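Local coordinates for protein minor fimbrium anchoring subunit Mfa2 (Porphyromonas gingivalis, PDB 5NFI) that anchors the minor (Mfa1) fimbriae of the bacterium in its outer membrane and regulates their length, at residues 4-9 with 132-137; 39-44 with 56-61; 63-68 with 119-124. One frame throughout, in Å; residues are numbered along the deposited sequence.

Interaction 1: 4-9 with 132-137; sequences GVYVNF and YIHTRA
The Y132 ring has the hydroxyl of Y6 above one face, offset toward the rim, and G4 at its edge. The two tyrosine rings form an offset edge-to-face pair. Their centroids are 5.4 Å apart and their planes stand at 65°, with the edge of Y6 turned to the face of Y132. On the H134 imidazole, Y6 CD2 lies over one face, 3.5 Å from H134 CE1. The imidazole and phenol planes are 28° apart and displaced, with little overlap. Y6 CG and H134 CG are each anti to their own carbonyl carbon (chi1 -71° in Y6). This shared torsion on paired residues sends both rings the same way. E55 takes the ND1 of H134 in a hydrogen bond. On the sheet face of Y6 and H134, N8 lies alongside R136, and its ND2 is held by the carbonyls of S51 and K54.

The face with V5, V7, F9, I133, T135 and A137 is mostly apolar. T135 CG2 fits between V5 CG1 and V7 CG2, 3.6 Å from each. The F9 ring has V7 CG1 over one face, while A137 CB meets it at a slant. V120 of the neighbouring strand 113-122 covers I133 and T135.

Five backbone hydrogen bonds join the strands. Residues alternate between the two faces, in the manner of a parallel strand pair within a beta-sandwich, consistent with the transthyretin clan of this family.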
ATOM      1  N   GLY A   4      -5.228 -28.865  -7.742  1.00 70.93           N
ATOM      2  CA  GLY A   4      -5.221 -27.470  -7.360  1.00 68.31           C
ATOM      3  C   GLY A   4      -5.307 -27.237  -5.869  1.00 67.36           C
ATOM      4  O   GLY A   4      -5.488 -28.169  -5.091  1.00 67.90           O
ATOM      5  N   VAL A   5      -5.152 -25.971  -5.487  1.00 65.78           N
ATOM      6  CA  VAL A   5      -5.209 -25.536  -4.095  1.00 64.91           C
ATOM      7  C   VAL A   5      -6.476 -24.734  -3.858  1.00 63.67           C
ATOM      8  O   VAL A   5      -6.727 -23.775  -4.571  1.00 61.85           O
ATOM      9  CB  VAL A   5      -4.010 -24.623  -3.707  1.00 72.84           C
ATOM     10  CG1 VAL A   5      -4.024 -24.342  -2.212  1.00 72.69           C
ATOM     11  CG2 VAL A   5      -2.699 -25.244  -4.114  1.00 73.31           C
ATOM     12  N   TYR A   6      -7.270 -25.095  -2.859  1.00 64.21           N
ATOM     13  CA  TYR A   6      -8.343 -24.198  -2.464  1.00 63.74           C
ATOM     14  C   TYR A   6      -7.777 -23.184  -1.478  1.00 61.83           C
ATOM     15  O   TYR A   6      -7.067 -23.547  -0.547  1.00 61.95           O
ATOM     16  CB  TYR A   6      -9.523 -24.952  -1.852  1.00 66.73           C
ATOM     17  CG  TYR A   6     -10.319 -25.755  -2.852  1.00 69.50           C
ATOM     18  CD1 TYR A   6     -11.213 -25.135  -3.719  1.00 70.03           C
ATOM     19  CD2 TYR A   6     -10.186 -27.139  -2.925  1.00 71.30           C
ATOM     20  CE1 TYR A   6     -11.947 -25.881  -4.639  1.00 72.06           C
ATOM     21  CE2 TYR A   6     -10.905 -27.871  -3.825  1.00 73.33           C
ATOM     22  CZ  TYR A   6     -11.784 -27.244  -4.683  1.00 74.07           C
ATOM     23  OH  TYR A   6     -12.506 -27.998  -5.587  1.00 76.74           O
ATOM     24  N   VAL A   7      -8.086 -21.911  -1.701  1.00 60.09           N
ATOM     25  CA  VAL A   7      -7.561 -20.841  -0.866  1.00 59.04           C
ATOM     26  C   VAL A   7      -8.678 -20.010  -0.259  1.00 59.53           C
ATOM     27  O   VAL A   7      -9.604 -19.578  -0.946  1.00 58.86           O
ATOM     28  CB  VAL A   7      -6.622 -19.906  -1.648  1.00 55.23           C
ATOM     29  CG1 VAL A   7      -6.105 -18.816  -0.738  1.00 60.17           C
ATOM     30  CG2 VAL A   7      -5.459 -20.681  -2.227  1.00 55.25           C
ATOM     31  N   ASN A   8      -8.573 -19.814   1.050  1.00 61.04           N
ATOM     32  CA  ASN A   8      -9.494 -18.999   1.811  1.00 61.83           C
ATOM     33  C   ASN A   8      -8.866 -17.650   2.142  1.00 61.23           C
ATOM     34  O   ASN A   8      -7.717 -17.577   2.596  1.00 60.34           O
ATOM     35  CB  ASN A   8      -9.893 -19.709   3.094  1.00 63.42           C
ATOM     36  CG  ASN A   8     -10.695 -18.825   4.008  1.00 64.32           C
ATOM     37  OD1 ASN A   8     -10.144 -18.142   4.879  1.00 60.30           O
ATOM     38  ND2 ASN A   8     -12.010 -18.810   3.805  1.00 65.57           N
ATOM     39  N   PHE A   9      -9.604 -16.573   1.927  1.00 61.83           N
ATOM     40  CA  PHE A   9      -8.996 -15.274   2.135  1.00 62.06           C
ATOM     41  C   PHE A   9      -9.617 -14.583   3.322  1.00 64.15           C
ATOM     42  O   PHE A   9     -10.850 -14.467   3.416  1.00 65.97           O
ATOM     43  CB  PHE A   9      -9.105 -14.407   0.879  1.00 60.51           C
ATOM     44  CG  PHE A   9      -8.301 -14.924  -0.285  1.00 60.13           C
ATOM     45  CD1 PHE A   9      -6.915 -14.949  -0.231  1.00 59.28           C
ATOM     46  CD2 PHE A   9      -8.928 -15.384  -1.437  1.00 60.74           C
ATOM     47  CE1 PHE A   9      -6.171 -15.421  -1.307  1.00 58.90           C
ATOM     48  CE2 PHE A   9      -8.188 -15.846  -2.518  1.00 60.12           C
ATOM     49  CZ  PHE A   9      -6.809 -15.862  -2.454  1.00 59.20           C
ATOM     50  N   TYR A 132      -7.492 -32.309  -3.816  1.00 99.94           N
ATOM     51  CA  TYR A 132      -6.899 -31.003  -3.899  1.00 92.59           C
ATOM     52  C   TYR A 132      -6.434 -30.691  -2.480  1.00 90.20           C
ATOM     53  O   TYR A 132      -6.854 -31.358  -1.535  1.00 91.90           O
ATOM     54  CB  TYR A 132      -7.914 -29.969  -4.370  1.00 89.05           C
ATOM     55  CG  TYR A 132      -8.694 -30.349  -5.600  1.00 87.83           C
ATOM     56  CD1 TYR A 132      -9.820 -31.156  -5.510  1.00 89.53           C
ATOM     57  CD2 TYR A 132      -8.322 -29.879  -6.850  1.00 85.62           C
ATOM     58  CE1 TYR A 132     -10.542 -31.504  -6.638  1.00 90.21           C
ATOM     59  CE2 TYR A 132      -9.039 -30.212  -7.980  1.00 86.37           C
ATOM     60  CZ  TYR A 132     -10.148 -31.023  -7.869  1.00 88.68           C
ATOM     61  OH  TYR A 132     -10.863 -31.361  -8.992  1.00 89.79           O
ATOM     62  N   ILE A 133      -5.587 -29.685  -2.310  1.00 86.63           N
ATOM     63  CA  ILE A 133      -5.210 -29.277  -0.963  1.00 84.38           C
ATOM     64  C   ILE A 133      -5.917 -27.978  -0.593  1.00 79.67           C
ATOM     65  O   ILE A 133      -6.647 -27.401  -1.399  1.00 64.20           O
ATOM     66  CB  ILE A 133      -3.690 -29.110  -0.819  1.00 84.62           C
ATOM     67  CG1 ILE A 133      -3.185 -27.956  -1.675  1.00 63.36           C
ATOM     68  CG2 ILE A 133      -2.978 -30.389  -1.217  1.00 66.90           C
ATOM     69  CD1 ILE A 133      -1.688 -27.910  -1.755  1.00 62.98           C
ATOM     70  N   HIS A 134      -5.723 -27.538   0.642  1.00 76.26           N
ATOM     71  CA  HIS A 134      -6.317 -26.291   1.097  1.00 71.90           C
ATOM     72  C   HIS A 134      -5.294 -25.435   1.803  1.00 69.66           C
ATOM     73  O   HIS A 134      -4.279 -25.939   2.274  1.00 69.82           O
ATOM     74  CB  HIS A 134      -7.495 -26.558   2.022  1.00 71.70           C
ATOM     75  CG  HIS A 134      -8.634 -27.250   1.348  1.00 72.40           C
ATOM     76  ND1 HIS A 134      -9.840 -26.633   1.098  1.00 72.38           N
ATOM     77  CD2 HIS A 134      -8.748 -28.509   0.862  1.00 73.36           C
ATOM     78  CE1 HIS A 134     -10.651 -27.483   0.493  1.00 73.61           C
ATOM     79  NE2 HIS A 134     -10.012 -28.629   0.338  1.00 74.34           N
ATOM     80  N   THR A 135      -5.573 -24.137   1.865  1.00 68.60           N
ATOM     81  CA  THR A 135      -4.750 -23.197   2.599  1.00 69.33           C
ATOM     82  C   THR A 135      -5.531 -21.905   2.831  1.00 69.15           C
ATOM     83  O   THR A 135      -6.615 -21.725   2.282  1.00 69.26           O
ATOM     84  CB  THR A 135      -3.437 -22.895   1.856  1.00 69.54           C
ATOM     85  OG1 THR A 135      -2.549 -22.161   2.710  1.00 69.98           O
ATOM     86  CG2 THR A 135      -3.704 -22.094   0.592  1.00 68.18           C
ATOM     87  N   ARG A 136      -4.980 -21.030   3.671  1.00 68.84           N
ATOM     88  CA  ARG A 136      -5.534 -19.708   3.941  1.00 68.55           C
ATOM     89  C   ARG A 136      -4.481 -18.660   3.620  1.00 66.99           C
ATOM     90  O   ARG A 136      -3.279 -18.944   3.699  1.00 66.63           O
ATOM     91  CB  ARG A 136      -5.963 -19.565   5.405  1.00 71.18           C
ATOM     92  CG  ARG A 136      -7.033 -20.518   5.830  1.00 74.89           C
ATOM     93  CD  ARG A 136      -7.344 -20.434   7.320  1.00 78.44           C
ATOM     94  NE  ARG A 136      -8.055 -19.215   7.713  1.00 79.91           N
ATOM     95  CZ  ARG A 136      -7.628 -18.323   8.614  1.00 80.92           C
ATOM     96  NH1 ARG A 136      -6.470 -18.491   9.246  1.00 82.27           N
ATOM     97  NH2 ARG A 136      -8.379 -17.266   8.906  1.00 80.74           N
ATOM     98  N   ALA A 137      -4.930 -17.450   3.282  1.00 65.72           N
ATOM     99  CA  ALA A 137      -4.025 -16.327   3.033  1.00 64.90           C
ATOM    100  C   ALA A 137      -4.527 -15.043   3.694  1.00 64.99           C
ATOM    101  O   ALA A 137      -5.715 -14.745   3.646  1.00 65.63           O
ATOM    102  CB  ALA A 137      -3.852 -16.117   1.544  1.00 63.59           C
TER

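Interaction 2: 39-44 with 56-61; sequences LRSANV and WLIPLE
The hydroxyl of S41 makes the one hydrogen bond between these segments, OG to P59 O at 2.9 Å. It lies in the plane of the P59 carbonyl. S41 OG is anti to the backbone N (chi1 174°), which carries it across to the facing strand. The same oxygen accepts a bond from N43 ND2 at 2.9 Å, so S41 links its own strand to P59. N43 ND2 has a further, weak bond to V30 O. The inner side of the contact is made by S41, I58 and L60, all buried. I58 CG2 lies beside N43 ND2 and S41 OG, and L60 CD2 faces S41 CB. I58 also rests on V7, V30 and I68.

Strands 39-45 and 56-60 are the end strands of a curled series of paired strands. They come together at 6.8 Å between segment axes, roughly antiparallel, and are joined by side chains without backbone bonds. A classic beta bulge sets R40 and S41 together opposite A32 of strand 28-33.

The outer side is more open. P59 is exposed, and its CD only brushes past N43 OD1, the two side chains meeting at a slant. R40, also exposed, sends its guanidinium away from the 56-61 segment, to a salt bridge with D34.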
ATOM      1  N   LEU A  39       6.283 -18.629 -12.466  1.00 62.50           N
ATOM      2  CA  LEU A  39       4.821 -18.605 -12.535  1.00 61.59           C
ATOM      3  C   LEU A  39       4.259 -19.884 -13.148  1.00 62.34           C
ATOM      4  O   LEU A  39       4.621 -20.253 -14.258  1.00 56.73           O
ATOM      5  CB  LEU A  39       4.350 -17.391 -13.344  1.00 53.75           C
ATOM      6  CG  LEU A  39       2.851 -17.120 -13.487  1.00 53.19           C
ATOM      7  CD1 LEU A  39       2.151 -17.087 -12.140  1.00 52.13           C
ATOM      8  CD2 LEU A  39       2.650 -15.810 -14.210  1.00 52.35           C
ATOM      9  N   ARG A  40       3.376 -20.554 -12.413  1.00 61.17           N
ATOM     10  CA  ARG A  40       2.754 -21.784 -12.889  1.00 60.44           C
ATOM     11  C   ARG A  40       1.249 -21.646 -13.087  1.00 60.05           C
ATOM     12  O   ARG A  40       0.642 -22.442 -13.793  1.00 62.15           O
ATOM     13  CB  ARG A  40       3.023 -22.936 -11.924  1.00 59.45           C
ATOM     14  CG  ARG A  40       4.451 -23.367 -11.890  1.00 59.36           C
ATOM     15  CD  ARG A  40       4.972 -23.571 -13.288  1.00 59.91           C
ATOM     16  NE  ARG A  40       6.404 -23.845 -13.301  1.00 61.01           N
ATOM     17  CZ  ARG A  40       7.123 -23.950 -14.412  1.00 62.38           C
ATOM     18  NH1 ARG A  40       6.529 -23.820 -15.595  1.00 62.14           N
ATOM     19  NH2 ARG A  40       8.425 -24.194 -14.340  1.00 63.11           N
ATOM     20  N   SER A  41       0.640 -20.646 -12.469  1.00 57.91           N
ATOM     21  CA  SER A  41      -0.799 -20.500 -12.547  1.00 57.44           C
ATOM     22  C   SER A  41      -1.200 -19.043 -12.362  1.00 56.97           C
ATOM     23  O   SER A  41      -0.689 -18.382 -11.460  1.00 56.86           O
ATOM     24  CB  SER A  41      -1.457 -21.369 -11.490  1.00 57.68           C
ATOM     25  OG  SER A  41      -2.849 -21.133 -11.454  1.00 58.17           O
ATOM     26  N   ALA A  42      -2.105 -18.537 -13.200  1.00 56.99           N
ATOM     27  CA  ALA A  42      -2.549 -17.143 -13.103  1.00 55.94           C
ATOM     28  C   ALA A  42      -4.063 -17.030 -13.187  1.00 56.35           C
ATOM     29  O   ALA A  42      -4.655 -17.339 -14.216  1.00 57.35           O
ATOM     30  CB  ALA A  42      -1.901 -16.296 -14.196  1.00 55.98           C
ATOM     31  N   ASN A  43      -4.690 -16.565 -12.114  1.00 55.50           N
ATOM     32  CA  ASN A  43      -6.147 -16.591 -12.047  1.00 56.06           C
ATOM     33  C   ASN A  43      -6.777 -15.264 -11.651  1.00 56.32           C
ATOM     34  O   ASN A  43      -6.232 -14.518 -10.830  1.00 55.07           O
ATOM     35  CB  ASN A  43      -6.597 -17.672 -11.069  1.00 55.51           C
ATOM     36  CG  ASN A  43      -5.963 -19.012 -11.360  1.00 56.07           C
ATOM     37  OD1 ASN A  43      -6.360 -19.704 -12.301  1.00 57.81           O
ATOM     38  ND2 ASN A  43      -4.967 -19.384 -10.565  1.00 54.92           N
ATOM     39  N   VAL A  44      -7.943 -14.985 -12.223  1.00 57.77           N
ATOM     40  CA  VAL A  44      -8.654 -13.748 -11.958  1.00 58.14           C
ATOM     41  C   VAL A  44     -10.075 -14.046 -11.491  1.00 60.45           C
ATOM     42  O   VAL A  44     -10.789 -14.835 -12.115  1.00 62.92           O
ATOM     43  CB  VAL A  44      -8.684 -12.857 -13.212  1.00 51.40           C
ATOM     44  CG1 VAL A  44      -9.467 -11.597 -12.943  1.00 50.99           C
ATOM     45  CG2 VAL A  44      -7.255 -12.526 -13.679  1.00 50.60           C
ATOM     46  N   TRP A  56     -11.482 -20.434  -3.026  1.00 68.65           N
ATOM     47  CA  TRP A  56     -11.261 -20.248  -4.457  1.00 66.18           C
ATOM     48  C   TRP A  56     -10.232 -21.261  -4.930  1.00 65.35           C
ATOM     49  O   TRP A  56      -9.154 -21.362  -4.346  1.00 64.66           O
ATOM     50  CB  TRP A  56     -10.786 -18.816  -4.762  1.00 63.45           C
ATOM     51  CG  TRP A  56     -11.894 -17.800  -4.770  1.00 62.85           C
ATOM     52  CD1 TRP A  56     -12.651 -17.423  -5.839  1.00 62.94           C
ATOM     53  CD2 TRP A  56     -12.373 -17.042  -3.655  1.00 62.64           C
ATOM     54  NE1 TRP A  56     -13.573 -16.475  -5.461  1.00 62.90           N
ATOM     55  CE2 TRP A  56     -13.424 -16.224  -4.127  1.00 62.75           C
ATOM     56  CE3 TRP A  56     -12.017 -16.973  -2.304  1.00 62.55           C
ATOM     57  CZ2 TRP A  56     -14.122 -15.359  -3.299  1.00 63.20           C
ATOM     58  CZ3 TRP A  56     -12.708 -16.108  -1.483  1.00 62.83           C
ATOM     59  CH2 TRP A  56     -13.749 -15.313  -1.982  1.00 63.34           C
ATOM     60  N   LEU A  57     -10.560 -22.017  -5.976  1.00 65.55           N
ATOM     61  CA  LEU A  57      -9.641 -23.018  -6.505  1.00 65.06           C
ATOM     62  C   LEU A  57      -8.577 -22.390  -7.393  1.00 63.35           C
ATOM     63  O   LEU A  57      -8.883 -21.640  -8.311  1.00 62.87           O
ATOM     64  CB  LEU A  57     -10.400 -24.090  -7.287  1.00 66.90           C
ATOM     65  CG  LEU A  57      -9.553 -25.225  -7.886  1.00 67.57           C
ATOM     66  CD1 LEU A  57      -8.749 -25.980  -6.818  1.00 67.76           C
ATOM     67  CD2 LEU A  57     -10.426 -26.180  -8.668  1.00 69.31           C
ATOM     68  N   ILE A  58      -7.326 -22.713  -7.097  1.00 62.95           N
ATOM     69  CA  ILE A  58      -6.171 -22.281  -7.859  1.00 62.38           C
ATOM     70  C   ILE A  58      -5.627 -23.514  -8.565  1.00 64.65           C
ATOM     71  O   ILE A  58      -4.997 -24.375  -7.939  1.00 65.39           O
ATOM     72  CB  ILE A  58      -5.078 -21.645  -6.958  1.00 58.57           C
ATOM     73  CG1 ILE A  58      -5.677 -20.576  -6.039  1.00 58.13           C
ATOM     74  CG2 ILE A  58      -3.973 -21.038  -7.786  1.00 54.21           C
ATOM     75  CD1 ILE A  58      -6.433 -19.486  -6.780  1.00 57.68           C
ATOM     76  N   PRO A  59      -5.928 -23.637  -9.862  1.00 66.09           N
ATOM     77  CA  PRO A  59      -5.444 -24.742 -10.690  1.00 68.48           C
ATOM     78  C   PRO A  59      -3.930 -24.917 -10.634  1.00 70.23           C
ATOM     79  O   PRO A  59      -3.193 -23.929 -10.728  1.00 68.97           O
ATOM     80  CB  PRO A  59      -5.892 -24.330 -12.088  1.00 67.60           C
ATOM     81  CG  PRO A  59      -7.144 -23.596 -11.849  1.00 66.67           C
ATOM     82  CD  PRO A  59      -6.949 -22.847 -10.567  1.00 65.50           C
ATOM     83  N   LEU A  60      -3.495 -26.164 -10.451  1.00 73.32           N
ATOM     84  CA  LEU A  60      -2.093 -26.547 -10.588  1.00 75.24           C
ATOM     85  C   LEU A  60      -2.064 -27.859 -11.360  1.00 79.44           C
ATOM     86  O   LEU A  60      -3.116 -28.405 -11.670  1.00 80.78           O
ATOM     87  CB  LEU A  60      -1.413 -26.705  -9.230  1.00 75.24           C
ATOM     88  CG  LEU A  60      -1.455 -25.532  -8.255  1.00 73.54           C
ATOM     89  CD1 LEU A  60      -0.838 -25.967  -6.962  1.00 73.97           C
ATOM     90  CD2 LEU A  60      -0.688 -24.369  -8.819  1.00 72.45           C
ATOM     91  N   GLU A  61      -0.884 -28.378 -11.679  1.00 81.68           N
ATOM     92  CA  GLU A  61      -0.821 -29.630 -12.423  1.00 84.27           C
ATOM     93  C   GLU A  61       0.256 -30.571 -11.923  1.00 84.99           C
ATOM     94  O   GLU A  61      -0.033 -31.685 -11.490  1.00 86.51           O
ATOM     95  CB  GLU A  61      -0.606 -29.350 -13.907  1.00 86.24           C
ATOM     96  CG  GLU A  61      -1.803 -28.701 -14.547  1.00 87.46           C
ATOM     97  CD  GLU A  61      -1.542 -28.265 -15.952  1.00 88.79           C
ATOM     98  OE1 GLU A  61      -0.552 -28.743 -16.550  1.00 89.87           O
ATOM     99  OE2 GLU A  61      -2.328 -27.434 -16.452  1.00 88.25           O
TER

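Interaction 3: 63-68 with 119-124; sequences DGLYTI and VVELKN
The carbonyl oxygen of Y66 is gripped twice by the facing strand. V120 N donates to it at 2.9 Å, in a bond that is close to straight at 165°. The CA-H of V119 adds a weaker contact to the same oxygen at 3.4 Å. V120 O is held in the same way, by Y66 N and by the CA of L65. G64 and L122 exchange a second pair of backbone bonds, and G64 N to L122 O is 2.9 Å. L65 and E121 lie between these as a non-hydrogen-bonded pair.

On the outer face, L65 reaches over the other strand. Its CG is anti to the carbonyl carbon. With CD1 extended (chi2 179°), the second branch, CD2, is turned onto E121 CB at 3.6 Å and V119 CG1 at 3.7 Å. L65, V119 and E121 form the more open side of the pair. T67 OG1 passes V119 CG2 at 3.7 Å.

Y66, V120 and L122 point to the opposite face. There Y66 and L122 pack on L60, while V120 meets V5. Beyond the strands, R3 bonds to K123 O and makes a long, weak ion pair with D63.

This is a twisted antiparallel strand pair, one face turned into the core and the other outward, as in a beta-sandwich.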
ATOM      1  N   ASP A  63       2.904 -32.050  -9.402  1.00 83.82           N
ATOM      2  CA  ASP A  63       3.173 -32.142  -7.965  1.00 82.44           C
ATOM      3  C   ASP A  63       4.323 -31.225  -7.552  1.00 79.89           C
ATOM      4  O   ASP A  63       5.188 -30.911  -8.363  1.00 79.46           O
ATOM      5  CB  ASP A  63       3.503 -33.592  -7.570  1.00 84.31           C
ATOM      6  CG  ASP A  63       2.460 -34.583  -8.048  1.00 85.18           C
ATOM      7  OD1 ASP A  63       1.397 -34.142  -8.542  1.00 83.96           O
ATOM      8  OD2 ASP A  63       2.706 -35.809  -7.923  1.00 87.40           O
ATOM      9  N   GLY A  64       4.334 -30.801  -6.291  1.00 77.97           N
ATOM     10  CA  GLY A  64       5.441 -30.001  -5.788  1.00 76.58           C
ATOM     11  C   GLY A  64       5.101 -28.930  -4.761  1.00 74.59           C
ATOM     12  O   GLY A  64       3.981 -28.885  -4.224  1.00 74.39           O
ATOM     13  N   LEU A  65       6.084 -28.075  -4.473  1.00 73.08           N
ATOM     14  CA  LEU A  65       5.895 -26.985  -3.519  1.00 71.40           C
ATOM     15  C   LEU A  65       5.455 -25.742  -4.255  1.00 69.97           C
ATOM     16  O   LEU A  65       6.002 -25.399  -5.306  1.00 70.97           O
ATOM     17  CB  LEU A  65       7.171 -26.697  -2.729  1.00 71.87           C
ATOM     18  CG  LEU A  65       7.551 -27.696  -1.632  1.00 74.15           C
ATOM     19  CD1 LEU A  65       8.842 -27.261  -0.970  1.00 75.11           C
ATOM     20  CD2 LEU A  65       6.433 -27.862  -0.605  1.00 73.75           C
ATOM     21  N   TYR A  66       4.453 -25.064  -3.719  1.00 67.97           N
ATOM     22  CA  TYR A  66       4.001 -23.836  -4.342  1.00 65.27           C
ATOM     23  C   TYR A  66       3.717 -22.788  -3.292  1.00 64.61           C
ATOM     24  O   TYR A  66       3.383 -23.100  -2.153  1.00 65.41           O
ATOM     25  CB  TYR A  66       2.746 -24.059  -5.180  1.00 64.04           C
ATOM     26  CG  TYR A  66       2.886 -25.012  -6.341  1.00 64.11           C
ATOM     27  CD1 TYR A  66       2.785 -26.386  -6.154  1.00 65.37           C
ATOM     28  CD2 TYR A  66       3.077 -24.537  -7.634  1.00 62.89           C
ATOM     29  CE1 TYR A  66       2.892 -27.258  -7.220  1.00 65.94           C
ATOM     30  CE2 TYR A  66       3.188 -25.401  -8.702  1.00 63.30           C
ATOM     31  CZ  TYR A  66       3.091 -26.760  -8.495  1.00 64.57           C
ATOM     32  OH  TYR A  66       3.197 -27.628  -9.558  1.00 65.00           O
ATOM     33  N   THR A  67       3.870 -21.534  -3.690  1.00 62.88           N
ATOM     34  CA  THR A  67       3.427 -20.425  -2.871  1.00 60.52           C
ATOM     35  C   THR A  67       2.441 -19.637  -3.716  1.00 58.94           C
ATOM     36  O   THR A  67       2.587 -19.538  -4.943  1.00 58.48           O
ATOM     37  CB  THR A  67       4.589 -19.524  -2.416  1.00 59.15           C
ATOM     38  OG1 THR A  67       5.662 -20.332  -1.923  1.00 60.21           O
ATOM     39  CG2 THR A  67       4.120 -18.582  -1.324  1.00 58.00           C
ATOM     40  N   ILE A  68       1.425 -19.098  -3.065  1.00 57.97           N
ATOM     41  CA  ILE A  68       0.424 -18.331  -3.764  1.00 56.66           C
ATOM     42  C   ILE A  68       0.529 -16.857  -3.378  1.00 56.39           C
ATOM     43  O   ILE A  68       0.635 -16.522  -2.197  1.00 57.70           O
ATOM     44  CB  ILE A  68      -0.970 -18.890  -3.475  1.00 56.31           C
ATOM     45  CG1 ILE A  68      -1.351 -19.861  -4.594  1.00 57.73           C
ATOM     46  CG2 ILE A  68      -1.997 -17.780  -3.353  1.00 54.87           C
ATOM     47  CD1 ILE A  68      -2.499 -20.765  -4.270  1.00 58.96           C
ATOM     48  N   VAL A 119       3.694 -21.884   2.193  1.00 61.30           N
ATOM     49  CA  VAL A 119       4.077 -22.861   1.211  1.00 61.79           C
ATOM     50  C   VAL A 119       3.182 -24.080   1.356  1.00 63.81           C
ATOM     51  O   VAL A 119       3.052 -24.651   2.451  1.00 65.87           O
ATOM     52  CB  VAL A 119       5.531 -23.289   1.376  1.00 63.10           C
ATOM     53  CG1 VAL A 119       5.886 -24.365   0.338  1.00 63.62           C
ATOM     54  CG2 VAL A 119       6.446 -22.096   1.277  1.00 60.16           C
ATOM     55  N   VAL A 120       2.564 -24.472   0.249  1.00 63.13           N
ATOM     56  CA  VAL A 120       1.717 -25.652   0.217  1.00 63.50           C
ATOM     57  C   VAL A 120       2.350 -26.680  -0.691  1.00 64.89           C
ATOM     58  O   VAL A 120       3.343 -26.387  -1.362  1.00 64.88           O
ATOM     59  CB  VAL A 120       0.297 -25.323  -0.265  1.00 61.59           C
ATOM     60  CG1 VAL A 120      -0.359 -24.336   0.688  1.00 60.96           C
ATOM     61  CG2 VAL A 120       0.322 -24.770  -1.675  1.00 59.39           C
ATOM     62  N   GLU A 121       1.765 -27.871  -0.732  1.00 66.48           N
ATOM     63  CA  GLU A 121       2.391 -28.987  -1.416  1.00 67.88           C
ATOM     64  C   GLU A 121       1.405 -29.969  -2.044  1.00 68.59           C
ATOM     65  O   GLU A 121       0.666 -30.646  -1.328  1.00 69.52           O
ATOM     66  CB  GLU A 121       3.293 -29.714  -0.432  1.00 70.20           C
ATOM     67  CG  GLU A 121       4.009 -30.919  -0.967  1.00 72.85           C
ATOM     68  CD  GLU A 121       4.844 -31.539   0.118  1.00 75.94           C
ATOM     69  OE1 GLU A 121       4.951 -30.881   1.185  1.00 76.37           O
ATOM     70  OE2 GLU A 121       5.355 -32.672  -0.065  1.00 77.74           O
ATOM     71  N   LEU A 122       1.396 -30.030  -3.378  1.00 68.03           N
ATOM     72  CA  LEU A 122       0.739 -31.125  -4.096  1.00 69.27           C
ATOM     73  C   LEU A 122       1.579 -32.386  -4.002  1.00 70.88           C
ATOM     74  O   LEU A 122       2.725 -32.398  -4.466  1.00 70.80           O
ATOM     75  CB  LEU A 122       0.527 -30.788  -5.565  1.00 68.50           C
ATOM     76  CG  LEU A 122      -0.732 -30.050  -5.992  1.00 67.84           C
ATOM     77  CD1 LEU A 122      -0.963 -30.305  -7.476  1.00 67.84           C
ATOM     78  CD2 LEU A 122      -1.920 -30.479  -5.158  1.00 68.79           C
ATOM     79  N   LYS A 123       1.020 -33.445  -3.426  1.00 72.82           N
ATOM     80  CA  LYS A 123       1.798 -34.656  -3.215  1.00 76.07           C
ATOM     81  C   LYS A 123       1.396 -35.705  -4.255  1.00 78.22           C
ATOM     82  O   LYS A 123       0.327 -35.606  -4.854  1.00 77.23           O
ATOM     83  CB  LYS A 123       1.597 -35.175  -1.796  1.00 78.45           C
ATOM     84  CG  LYS A 123       2.305 -34.361  -0.717  1.00 78.97           C
ATOM     85  CD  LYS A 123       1.487 -34.357   0.573  1.00 80.35           C
ATOM     86  CE  LYS A 123       2.350 -34.246   1.821  1.00 74.70           C
ATOM     87  NZ  LYS A 123       1.532 -34.527   3.037  1.00 83.35           N
ATOM     88  N   ASN A 124       2.251 -36.703  -4.474  1.00 81.44           N
ATOM     89  CA  ASN A 124       1.995 -37.693  -5.512  1.00 84.36           C
ATOM     90  C   ASN A 124       0.708 -38.456  -5.243  1.00 86.82           C
ATOM     91  O   ASN A 124       0.629 -39.283  -4.326  1.00 87.82           O
ATOM     92  CB  ASN A 124       3.159 -38.671  -5.650  1.00 86.44           C
ATOM     93  CG  ASN A 124       2.999 -39.597  -6.853  1.00 88.10           C
ATOM     94  OD1 ASN A 124       2.002 -39.531  -7.579  1.00 87.74           O
ATOM     95  ND2 ASN A 124       3.988 -40.457  -7.077  1.00 90.14           N
TER

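The three contacts sit close together, their centres 11 to 12 Å apart, on the same side of the chain's centre. The segments follow in the order 4-9, 39-44, 56-61, 63-68, 119-124, 132-137, so interactions 2 and 3 both fall within the span bridged by interaction 1. By pairing, the strands run 39-45, 28-33, 64-72, 113-122, 133-151, 3-10, 56-60. Interactions 1 and 3 are thus neighbouring strand pairs, and interaction 2 brings the two ends of the series together. Strand 3-10 meets 56-60 through V5 O to I58 N (2.8 Å), a probable hydrogen bond. Together they tie the chain's start to strands far along the sequence in the N-terminal part of this anchor protein.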